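Uncharacterized protein YfeY (Escherichia coli, PDB 2QZB) is of unknown function but belongs to the DUF1131 family and is probably made as a signal-bearing lipoprotein. Local coordinates at residues K15-Q19 / S130-S134; T78-V84 / S160-R166; T99-Y105 / S134-S138. All coordinates share one frame; numbering follows the deposited sequence. Where two conformers were deposited one is given.

Contact 1 (K15-Q19 / S130-S134); sequences KVSEQ and SQHIS
Glu18 and His132 mark the closest approach of the two backbones, with 5.5 Å between Glu18 CA and His132 CA, yet residues 15-19 and 130-134 do not pair as neighbouring strands. Strand 16-17 ends just before Glu18, while the turn at 130-132 leads into strand 133-138. The contact illustrates how one carboxylate can join two loops. The chain of Glu18 is bent at chi2 (-54°), which swings its carboxylate to the turn, where three donors meet its two oxygens. Ser130 OG donates to the syn lone pair of Glu18 OE2 over 2.6 Å. Glu18 OE1 takes two bonds from opposite faces of its plane: Gln131 N arrives on the syn side at 3.1 Å, and His132 ND1, equally distant, comes from well above the plane. The imidazole presents an edge to this oxygen, its plane 49° from that of the carboxylate. Gripped from several directions, the carboxylate has little freedom to rotate. Its serine partner is itself fixed, because Ser130 OG also accepts from His132 N and, at 2.9 Å, from Ile133 N. A methyl, Ile133 CD1, sits beside the carboxylate, 3.7 Å from Glu18 OE2. Beside these bonds the contact becomes apolar: Ile133 CD1 packs 3.8 Å from Ser17 C, and Ile133 CG1 is 4.2 Å from Val16 CG1, in a layer that Ile162 of the adjoining strand extends. The whole combines a histidine-carboxylate hydrogen bond with an ST turn and ST motif at Ser130, tying the N-terminal segment to the turn that starts a sheet strand.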
loop_
_atom_site.group_PDB
_atom_site.type_symbol
_atom_site.label_atom_id
_atom_site.label_comp_id
_atom_site.label_asym_id
_atom_site.label_seq_id
_atom_site.Cartn_x
_atom_site.Cartn_y
_atom_site.Cartn_z
ATOM N N LYS A 15 -9.193 -5.676 -6.631
ATOM C CA LYS A 15 -8.076 -6.183 -5.844
ATOM C C LYS A 15 -6.732 -5.610 -6.315
ATOM O O LYS A 15 -6.552 -5.244 -7.494
ATOM C CB LYS A 15 -7.981 -7.703 -5.922
ATOM C CG LYS A 15 -9.258 -8.475 -5.621
ATOM C CD LYS A 15 -8.897 -9.850 -5.092
ATOM C CE LYS A 15 -10.149 -10.673 -4.760
ATOM N NZ LYS A 15 -9.780 -11.895 -3.982
ATOM N N VAL A 16 -5.787 -5.590 -5.391
ATOM C CA VAL A 16 -4.401 -5.384 -5.747
ATOM C C VAL A 16 -3.831 -6.658 -6.381
ATOM O O VAL A 16 -3.928 -7.749 -5.817
ATOM C CB VAL A 16 -3.580 -5.005 -4.507
ATOM C CG1 VAL A 16 -2.255 -4.387 -4.897
ATOM C CG2 VAL A 16 -4.406 -4.049 -3.610
ATOM N N SER A 17 -3.231 -6.504 -7.558
ATOM C CA SER A 17 -2.614 -7.619 -8.285
ATOM C C SER A 17 -1.282 -7.145 -8.829
ATOM O O SER A 17 -0.975 -5.968 -8.738
ATOM C CB SER A 17 -3.516 -8.045 -9.441
ATOM O OG SER A 17 -3.510 -7.068 -10.512
ATOM N N GLU A 18 -0.502 -8.054 -9.416
ATOM C CA GLU A 18 0.759 -7.709 -10.084
ATOM C C GLU A 18 0.643 -6.525 -11.045
ATOM O O GLU A 18 1.597 -5.760 -11.168
ATOM C CB GLU A 18 1.310 -8.914 -10.870
ATOM C CG GLU A 18 1.706 -10.103 -10.007
ATOM C CD GLU A 18 2.682 -9.709 -8.925
ATOM O OE1 GLU A 18 3.846 -9.372 -9.238
ATOM O OE2 GLU A 18 2.281 -9.713 -7.759
ATOM N N GLN A 19 -0.511 -6.400 -11.702
ATOM C CA GLN A 19 -0.815 -5.353 -12.694
ATOM C C GLN A 19 -1.323 -4.007 -12.165
ATOM O O GLN A 19 -1.364 -3.034 -12.908
ATOM C CB GLN A 19 -1.864 -5.845 -13.693
ATOM C CG GLN A 19 -1.650 -7.257 -14.227
ATOM C CD GLN A 19 -2.224 -8.349 -13.293
ATOM O OE1 GLN A 19 -3.371 -8.255 -12.818
ATOM N NE2 GLN A 19 -1.435 -9.397 -13.054
ATOM N N SER A 130 5.567 -12.380 -5.130
ATOM C CA SER A 130 5.199 -11.168 -5.882
ATOM C C SER A 130 6.409 -10.313 -6.226
ATOM O O SER A 130 7.331 -10.198 -5.425
ATOM C CB SER A 130 4.217 -10.312 -5.079
ATOM O OG SER A 130 3.857 -9.151 -5.822
ATOM N N GLN A 131 6.383 -9.689 -7.401
ATOM C CA GLN A 131 7.389 -8.709 -7.825
ATOM C C GLN A 131 6.915 -7.271 -7.534
ATOM O O GLN A 131 7.684 -6.321 -7.612
ATOM C CB GLN A 131 7.632 -8.841 -9.340
ATOM C CG GLN A 131 8.311 -10.154 -9.796
ATOM C CD GLN A 131 8.019 -10.519 -11.250
ATOM O OE1 GLN A 131 7.974 -11.701 -11.600
ATOM N NE2 GLN A 131 7.807 -9.509 -12.100
ATOM N N HIS A 132 5.624 -7.100 -7.246
ATOM C CA HIS A 132 5.055 -5.730 -7.190
ATOM C C HIS A 132 4.351 -5.361 -5.905
ATOM O O HIS A 132 4.175 -4.179 -5.642
ATOM C CB HIS A 132 4.120 -5.500 -8.383
ATOM C CG HIS A 132 4.814 -5.591 -9.695
ATOM N ND1 HIS A 132 4.747 -6.712 -10.500
ATOM C CD2 HIS A 132 5.659 -4.729 -10.314
ATOM C CE1 HIS A 132 5.505 -6.524 -11.566
ATOM N NE2 HIS A 132 6.058 -5.325 -11.484
ATOM N N ILE A 133 3.965 -6.356 -5.094
ATOM C CA ILE A 133 3.135 -6.134 -3.881
ATOM C C ILE A 133 3.925 -6.279 -2.576
ATOM O O ILE A 133 4.754 -7.216 -2.427
ATOM C CB ILE A 133 1.875 -7.063 -3.896
ATOM C CG1 ILE A 133 1.076 -6.869 -5.182
ATOM C CG2 ILE A 133 0.966 -6.862 -2.648
ATOM C CD1 ILE A 133 0.017 -7.994 -5.405
ATOM N N SER A 134 3.682 -5.333 -1.652
ATOM C CA SER A 134 4.238 -5.311 -0.312
ATOM C C SER A 134 3.085 -5.034 0.643
ATOM O O SER A 134 2.061 -4.508 0.218
ATOM C CB SER A 134 5.242 -4.168 -0.164
ATOM O OG SER A 134 6.335 -4.321 -1.057
#

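Contact 2 (T78-V84 / S160-R166); sequences TISRIDV and SKIIWRR
Ile82 and Trp164 form a hydrogen-bonded pair at the middle of an antiparallel strand pairing, where strand 81-84 and strand 158-165 join the two halves of the main sheet. The short strand axes run 162° apart. Trp164 N donates to Ile82 O over 2.9 Å, Ile82 N returns the bond to Trp164 O, and Val84 with Ile162 repeats the pattern; the Arg81-Arg165 and Asp83-Ile163 pairs that alternate with them are non-hydrogen-bonded, with CA-H...O contacts between the chains. On the face carrying these four side chains, a salt-bridge network forms. Arg81, extended from CG to NE with chi1 at 177°, grips Asp83 side-on: NE reaches OD2 at 2.7 Å, in the guanidinium plane and on the syn lone pair, while NH1 meets OD1 at 2.8 Å. Lys161 NZ adds a weak bond to Asp83 OD1 across the strands, at 3.5 Å. Arg165 lies alongside, its NH2 over one face of the Arg81 guanidinium, 3.3 Å from Arg81 NH2; these like charges are probably tempered by Asp83 and by Glu124, which holds Arg165 in a salt bridge. With an alanine at Arg81, Asp83 would probably be left with Lys161 as a weak mate in this network, and the cover over Ile163 CG2 would be lost. Next to Arg81, Ser80 shares Asn73 with it in a classic beta bulge. On the other face the indole packs beside Ile82, whose CD1 stands 3.9 Å from Trp164 CE3, and near Ile79. From beyond the two segments, Glu18 O accepts a hydrogen bond from Trp164 NE1.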
loop_
_atom_site.group_PDB
_atom_site.type_symbol
_atom_site.label_atom_id
_atom_site.label_comp_id
_atom_site.label_asym_id
_atom_site.label_seq_id
_atom_site.Cartn_x
_atom_site.Cartn_y
_atom_site.Cartn_z
ATOM N N THR A 78 3.093 8.938 -14.857
ATOM C CA THR A 78 2.202 7.815 -15.098
ATOM C C THR A 78 2.217 7.093 -13.754
ATOM O O THR A 78 3.075 7.384 -12.939
ATOM C CB THR A 78 2.691 6.983 -16.325
ATOM O OG1 THR A 78 1.850 5.839 -16.537
ATOM C CG2 THR A 78 4.105 6.524 -16.140
ATOM N N ILE A 79 1.242 6.243 -13.456
ATOM C CA ILE A 79 1.170 5.686 -12.094
ATOM C C ILE A 79 2.310 4.719 -11.826
ATOM O O ILE A 79 2.451 3.754 -12.546
ATOM C CB ILE A 79 -0.193 4.949 -11.818
ATOM C CG1 ILE A 79 -1.351 5.954 -11.802
ATOM C CG2 ILE A 79 -0.130 4.240 -10.467
ATOM C CD1 ILE A 79 -2.760 5.302 -11.757
ATOM N N SER A 80 3.093 4.965 -10.780
ATOM C CA SER A 80 4.190 4.068 -10.417
ATOM C C SER A 80 4.087 3.405 -9.022
ATOM O O SER A 80 4.852 2.485 -8.714
ATOM C CB SER A 80 5.509 4.816 -10.522
ATOM O OG SER A 80 5.510 5.851 -9.586
ATOM N N ARG A 81 3.142 3.873 -8.198
ATOM C CA ARG A 81 2.909 3.328 -6.851
ATOM C C ARG A 81 1.475 3.656 -6.429
ATOM O O ARG A 81 0.963 4.770 -6.756
ATOM C CB ARG A 81 3.895 3.912 -5.836
ATOM C CG ARG A 81 3.685 3.445 -4.359
ATOM C CD ARG A 81 4.725 4.001 -3.396
ATOM N NE ARG A 81 4.348 3.794 -2.005
ATOM C CZ ARG A 81 5.169 3.852 -0.956
ATOM N NH1 ARG A 81 4.692 3.661 0.272
ATOM N NH2 ARG A 81 6.465 4.118 -1.117
ATOM N N ILE A 82 0.832 2.695 -5.738
ATOM C CA ILE A 82 -0.526 2.892 -5.143
ATOM C C ILE A 82 -0.469 2.263 -3.771
ATOM O O ILE A 82 -0.148 1.061 -3.655
ATOM C CB ILE A 82 -1.650 2.196 -5.941
ATOM C CG1 ILE A 82 -1.673 2.683 -7.400
ATOM C CG2 ILE A 82 -3.056 2.428 -5.250
ATOM C CD1 ILE A 82 -2.268 1.685 -8.433
ATOM N N ASP A 83 -0.698 3.064 -2.736
ATOM C CA ASP A 83 -0.866 2.533 -1.383
ATOM C C ASP A 83 -2.365 2.363 -1.086
ATOM O O ASP A 83 -3.136 3.296 -1.293
ATOM C CB ASP A 83 -0.257 3.486 -0.377
ATOM C CG ASP A 83 1.240 3.735 -0.634
ATOM O OD1 ASP A 83 1.959 4.021 0.330
ATOM O OD2 ASP A 83 1.680 3.657 -1.805
ATOM N N VAL A 84 -2.773 1.184 -0.642
ATOM C CA VAL A 84 -4.190 0.898 -0.443
ATOM C C VAL A 84 -4.419 0.856 1.049
ATOM O O VAL A 84 -3.715 0.145 1.782
ATOM C CB VAL A 84 -4.662 -0.399 -1.137
ATOM C CG1 VAL A 84 -6.192 -0.664 -0.888
ATOM C CG2 VAL A 84 -4.422 -0.324 -2.638
ATOM N N SER A 160 -1.710 -2.907 7.727
ATOM C CA SER A 160 -2.364 -1.593 7.784
ATOM C C SER A 160 -2.311 -0.876 6.431
ATOM O O SER A 160 -3.006 0.102 6.219
ATOM C CB SER A 160 -1.712 -0.725 8.848
ATOM O OG SER A 160 -0.322 -0.647 8.608
ATOM N N LYS A 161 -1.504 -1.385 5.504
ATOM C CA LYS A 161 -1.510 -0.879 4.139
ATOM C C LYS A 161 -1.056 -1.970 3.168
ATOM O O LYS A 161 -0.225 -2.819 3.518
ATOM C CB LYS A 161 -0.586 0.331 4.100
ATOM C CG LYS A 161 -0.477 1.052 2.814
ATOM C CD LYS A 161 -0.350 2.520 3.139
ATOM C CE LYS A 161 1.034 2.878 3.562
ATOM N NZ LYS A 161 1.158 4.366 3.685
ATOM N N ILE A 162 -1.608 -1.957 1.957
ATOM C CA ILE A 162 -1.116 -2.813 0.893
ATOM C C ILE A 162 -0.510 -1.870 -0.175
ATOM O O ILE A 162 -1.158 -0.891 -0.599
ATOM C CB ILE A 162 -2.240 -3.727 0.291
ATOM C CG1 ILE A 162 -2.900 -4.591 1.399
ATOM C CG2 ILE A 162 -1.657 -4.634 -0.826
ATOM C CD1 ILE A 162 -4.089 -5.327 0.952
ATOM N N ILE A 163 0.714 -2.162 -0.606
ATOM C CA ILE A 163 1.417 -1.285 -1.560
ATOM C C ILE A 163 1.706 -2.012 -2.856
ATOM O O ILE A 163 2.275 -3.118 -2.850
ATOM C CB ILE A 163 2.721 -0.772 -0.943
ATOM C CG1 ILE A 163 2.424 -0.136 0.422
ATOM C CG2 ILE A 163 3.455 0.200 -1.901
ATOM C CD1 ILE A 163 3.648 0.071 1.209
ATOM N N TRP A 164 1.313 -1.409 -3.966
ATOM C CA TRP A 164 1.688 -1.910 -5.274
ATOM C C TRP A 164 2.748 -0.972 -5.860
ATOM O O TRP A 164 2.593 0.267 -5.753
ATOM C CB TRP A 164 0.474 -1.955 -6.208
ATOM C CG TRP A 164 0.861 -2.291 -7.640
ATOM C CD1 TRP A 164 0.984 -3.539 -8.174
ATOM C CD2 TRP A 164 1.166 -1.363 -8.709
ATOM N NE1 TRP A 164 1.346 -3.451 -9.509
ATOM C CE2 TRP A 164 1.452 -2.127 -9.861
ATOM C CE3 TRP A 164 1.214 0.043 -8.800
ATOM C CZ2 TRP A 164 1.799 -1.537 -11.098
ATOM C CZ3 TRP A 164 1.549 0.626 -10.018
ATOM C CH2 TRP A 164 1.844 -0.165 -11.157
ATOM N N ARG A 165 3.803 -1.523 -6.492
ATOM C CA ARG A 165 4.821 -0.668 -7.177
ATOM C C ARG A 165 5.117 -1.190 -8.583
ATOM O O ARG A 165 5.259 -2.395 -8.751
ATOM C CB ARG A 165 6.128 -0.589 -6.382
ATOM C CG ARG A 165 6.100 0.186 -5.035
ATOM C CD ARG A 165 7.415 0.003 -4.343
ATOM N NE ARG A 165 7.633 0.793 -3.115
ATOM C CZ ARG A 165 7.467 0.305 -1.889
ATOM N NH1 ARG A 165 7.039 -0.936 -1.746
ATOM N NH2 ARG A 165 7.698 1.043 -0.811
ATOM N N ARG A 166 5.224 -0.315 -9.593
ATOM C CA ARG A 166 5.431 -0.788 -10.992
ATOM C C ARG A 166 6.771 -1.534 -11.152
ATOM O O ARG A 166 7.679 -1.319 -10.332
ATOM C CB ARG A 166 5.366 0.355 -12.013
ATOM C CG ARG A 166 6.482 1.407 -11.916
ATOM C CD ARG A 166 6.722 2.082 -13.304
ATOM N NE ARG A 166 5.444 2.456 -13.929
ATOM C CZ ARG A 166 5.080 3.696 -14.272
ATOM N NH1 ARG A 166 5.905 4.722 -14.093
ATOM N NH2 ARG A 166 3.890 3.903 -14.812
#

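Contact 3 (T99-Y105 / S134-S138); sequences TPFSDLY and SYQFS
An aromatic cluster of Phe101, Tyr105, Tyr135 and Phe137 seats the short, weakly bonded helix at about 101-104 on strand 133-138 of the antiparallel sheet. It exemplifies helix-on-sheet packing made mostly by aromatic rings with Leu104 added; Tyr135 and Phe137, two residues apart on the strand, both point toward the helix. Phe137 is the hub. The edge of Phe101 is directed at its face in a T-shaped stack, with centroids 5.2 Å apart and planes at 82°; Phe101 CD1 stands over the ring centre. This follows from the first torsion of Phe101 (chi1 -177°), which sets CG opposite the backbone N and brings the ring edge, through CD1, to the face of Phe137. The backbone closes in as well, Phe101 CA lying 3.5 Å from Phe137 CE2. Leu104 CD1 meets the edge of Phe137, 3.9 Å from CZ, and also touches Tyr135. Tyr105 brings its own edge, its CE2 being 3.9 Å from Phe137 CE1. Cys125, disulfide-bonded to Cys112, touches Phe101, Tyr105 and Phe137 from the next strand. Both phenols have outside partners, Tyr135 OH with Thr93 OG1 and Tyr105 OH with Lys126 O; Tyr105 OH also lies at the edge of the Tyr135 ring, 3.6 Å from Tyr135 CD2.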
loop_
_atom_site.group_PDB
_atom_site.type_symbol
_atom_site.label_atom_id
_atom_site.label_comp_id
_atom_site.label_asym_id
_atom_site.label_seq_id
_atom_site.Cartn_x
_atom_site.Cartn_y
_atom_site.Cartn_z
ATOM N N THR A 99 -5.042 -8.371 8.159
ATOM C CA THR A 99 -4.454 -9.717 8.184
ATOM C C THR A 99 -3.374 -9.734 9.281
ATOM O O THR A 99 -2.572 -8.820 9.343
ATOM C CB THR A 99 -3.865 -10.094 6.816
ATOM O OG1 THR A 99 -4.942 -10.176 5.884
ATOM C CG2 THR A 99 -3.118 -11.493 6.840
ATOM N N PRO A 100 -3.373 -10.756 10.164
ATOM C CA PRO A 100 -2.319 -10.877 11.174
ATOM C C PRO A 100 -0.938 -11.167 10.540
ATOM O O PRO A 100 -0.827 -11.921 9.582
ATOM C CB PRO A 100 -2.789 -12.047 12.052
ATOM C CG PRO A 100 -4.346 -12.106 11.806
ATOM C CD PRO A 100 -4.404 -11.805 10.315
ATOM N N PHE A 101 0.099 -10.533 11.056
ATOM C CA PHE A 101 1.468 -10.867 10.620
ATOM C C PHE A 101 1.757 -12.387 10.608
ATOM O O PHE A 101 2.288 -12.922 9.623
ATOM C CB PHE A 101 2.448 -10.152 11.569
ATOM C CG PHE A 101 3.895 -10.340 11.213
ATOM C CD1 PHE A 101 4.506 -9.523 10.259
ATOM C CD2 PHE A 101 4.675 -11.286 11.891
ATOM C CE1 PHE A 101 5.858 -9.674 9.928
ATOM C CE2 PHE A 101 6.026 -11.445 11.587
ATOM C CZ PHE A 101 6.626 -10.653 10.597
ATOM N N SER A 102 1.388 -13.057 11.709
ATOM C CA SER A 102 1.622 -14.494 11.962
ATOM C C SER A 102 0.883 -15.430 11.011
ATOM O O SER A 102 1.244 -16.627 10.894
ATOM C CB SER A 102 1.224 -14.819 13.402
ATOM O OG SER A 102 -0.140 -14.473 13.631
ATOM N N ASP A 103 -0.115 -14.884 10.303
ATOM C CA ASP A 103 -0.768 -15.597 9.201
ATOM C C ASP A 103 0.184 -15.747 7.974
ATOM O O ASP A 103 0.050 -16.656 7.136
ATOM C CB ASP A 103 -2.055 -14.837 8.787
ATOM C CG ASP A 103 -3.290 -15.251 9.608
ATOM O OD1 ASP A 103 -3.144 -15.960 10.618
ATOM O OD2 ASP A 103 -4.424 -14.868 9.245
ATOM N N LEU A 104 1.137 -14.837 7.860
ATOM C CA LEU A 104 1.931 -14.755 6.629
ATOM C C LEU A 104 3.379 -15.096 6.798
ATOM O O LEU A 104 3.972 -15.654 5.880
ATOM C CB LEU A 104 1.835 -13.349 6.016
ATOM C CG LEU A 104 0.399 -12.916 5.749
ATOM C CD1 LEU A 104 0.373 -11.433 5.460
ATOM C CD2 LEU A 104 -0.235 -13.741 4.625
ATOM N N TYR A 105 3.946 -14.738 7.950
ATOM C CA TYR A 105 5.392 -14.852 8.192
ATOM C C TYR A 105 5.666 -15.504 9.531
ATOM O O TYR A 105 5.003 -15.202 10.520
ATOM C CB TYR A 105 6.109 -13.495 8.140
ATOM C CG TYR A 105 5.818 -12.699 6.884
ATOM C CD1 TYR A 105 6.395 -13.047 5.678
ATOM C CD2 TYR A 105 4.905 -11.641 6.909
ATOM C CE1 TYR A 105 6.117 -12.342 4.504
ATOM C CE2 TYR A 105 4.582 -10.928 5.720
ATOM C CZ TYR A 105 5.220 -11.274 4.540
ATOM O OH TYR A 105 4.942 -10.583 3.387
ATOM N N SER A 134 3.682 -5.333 -1.652
ATOM C CA SER A 134 4.238 -5.311 -0.312
ATOM C C SER A 134 3.085 -5.034 0.643
ATOM O O SER A 134 2.061 -4.508 0.218
ATOM C CB SER A 134 5.242 -4.168 -0.164
ATOM O OG SER A 134 6.335 -4.321 -1.057
ATOM N N TYR A 135 3.273 -5.362 1.919
ATOM C CA TYR A 135 2.289 -5.094 2.966
ATOM C C TYR A 135 3.003 -4.273 4.014
ATOM O O TYR A 135 4.159 -4.569 4.355
ATOM C CB TYR A 135 1.782 -6.410 3.602
ATOM C CG TYR A 135 1.358 -7.494 2.625
ATOM C CD1 TYR A 135 0.363 -7.265 1.685
ATOM C CD2 TYR A 135 1.946 -8.761 2.659
ATOM C CE1 TYR A 135 -0.008 -8.241 0.776
ATOM C CE2 TYR A 135 1.552 -9.758 1.772
ATOM C CZ TYR A 135 0.582 -9.497 0.846
ATOM O OH TYR A 135 0.165 -10.481 -0.023
ATOM N N GLN A 136 2.368 -3.239 4.530
ATOM C CA GLN A 136 2.890 -2.629 5.753
ATOM C C GLN A 136 2.095 -3.138 6.936
ATOM O O GLN A 136 0.887 -3.428 6.815
ATOM C CB GLN A 136 2.873 -1.088 5.717
ATOM C CG GLN A 136 3.734 -0.466 4.613
ATOM C CD GLN A 136 3.964 1.055 4.792
ATOM O OE1 GLN A 136 3.335 1.707 5.641
ATOM N NE2 GLN A 136 4.874 1.611 3.985
ATOM N N PHE A 137 2.767 -3.246 8.085
ATOM C CA PHE A 137 2.152 -3.794 9.299
ATOM C C PHE A 137 2.217 -2.730 10.366
ATOM O O PHE A 137 3.148 -1.929 10.374
ATOM C CB PHE A 137 2.900 -5.065 9.765
ATOM C CG PHE A 137 2.628 -6.260 8.896
ATOM C CD1 PHE A 137 3.391 -6.494 7.747
ATOM C CD2 PHE A 137 1.590 -7.109 9.186
ATOM C CE1 PHE A 137 3.119 -7.568 6.926
ATOM C CE2 PHE A 137 1.322 -8.181 8.384
ATOM C CZ PHE A 137 2.071 -8.404 7.234
ATOM N N SER A 138 1.235 -2.699 11.262
ATOM C CA SER A 138 1.394 -1.872 12.467
ATOM C C SER A 138 0.850 -2.568 13.692
ATOM O O SER A 138 0.062 -3.520 13.577
ATOM C CB SER A 138 0.848 -0.447 12.317
ATOM O OG SER A 138 -0.313 -0.370 11.535
#

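In the fold
The three contacts, all partly buried, show one sheet used in three ways. Contact 2 is the most central, the backbone-bonded seam between middle strands, with charges on one face and apolar side chains on the other. Contacts 1 and 3 lie farther out, their centres about 10 and 12 Å from the centre of the chain; both use strand 133-138, their segments overlapping at Ser134. The turn leading into that strand is held to the N-terminal segment by polar bonds to a carboxylate, with Ile133 adding apolar contact, whereas its later part receives a helix through aromatic packing. His132 O probably hydrogen-bonds Arg165 N, and Gln136 N probably bonds Lys161 O, linking both outer contacts to the seam.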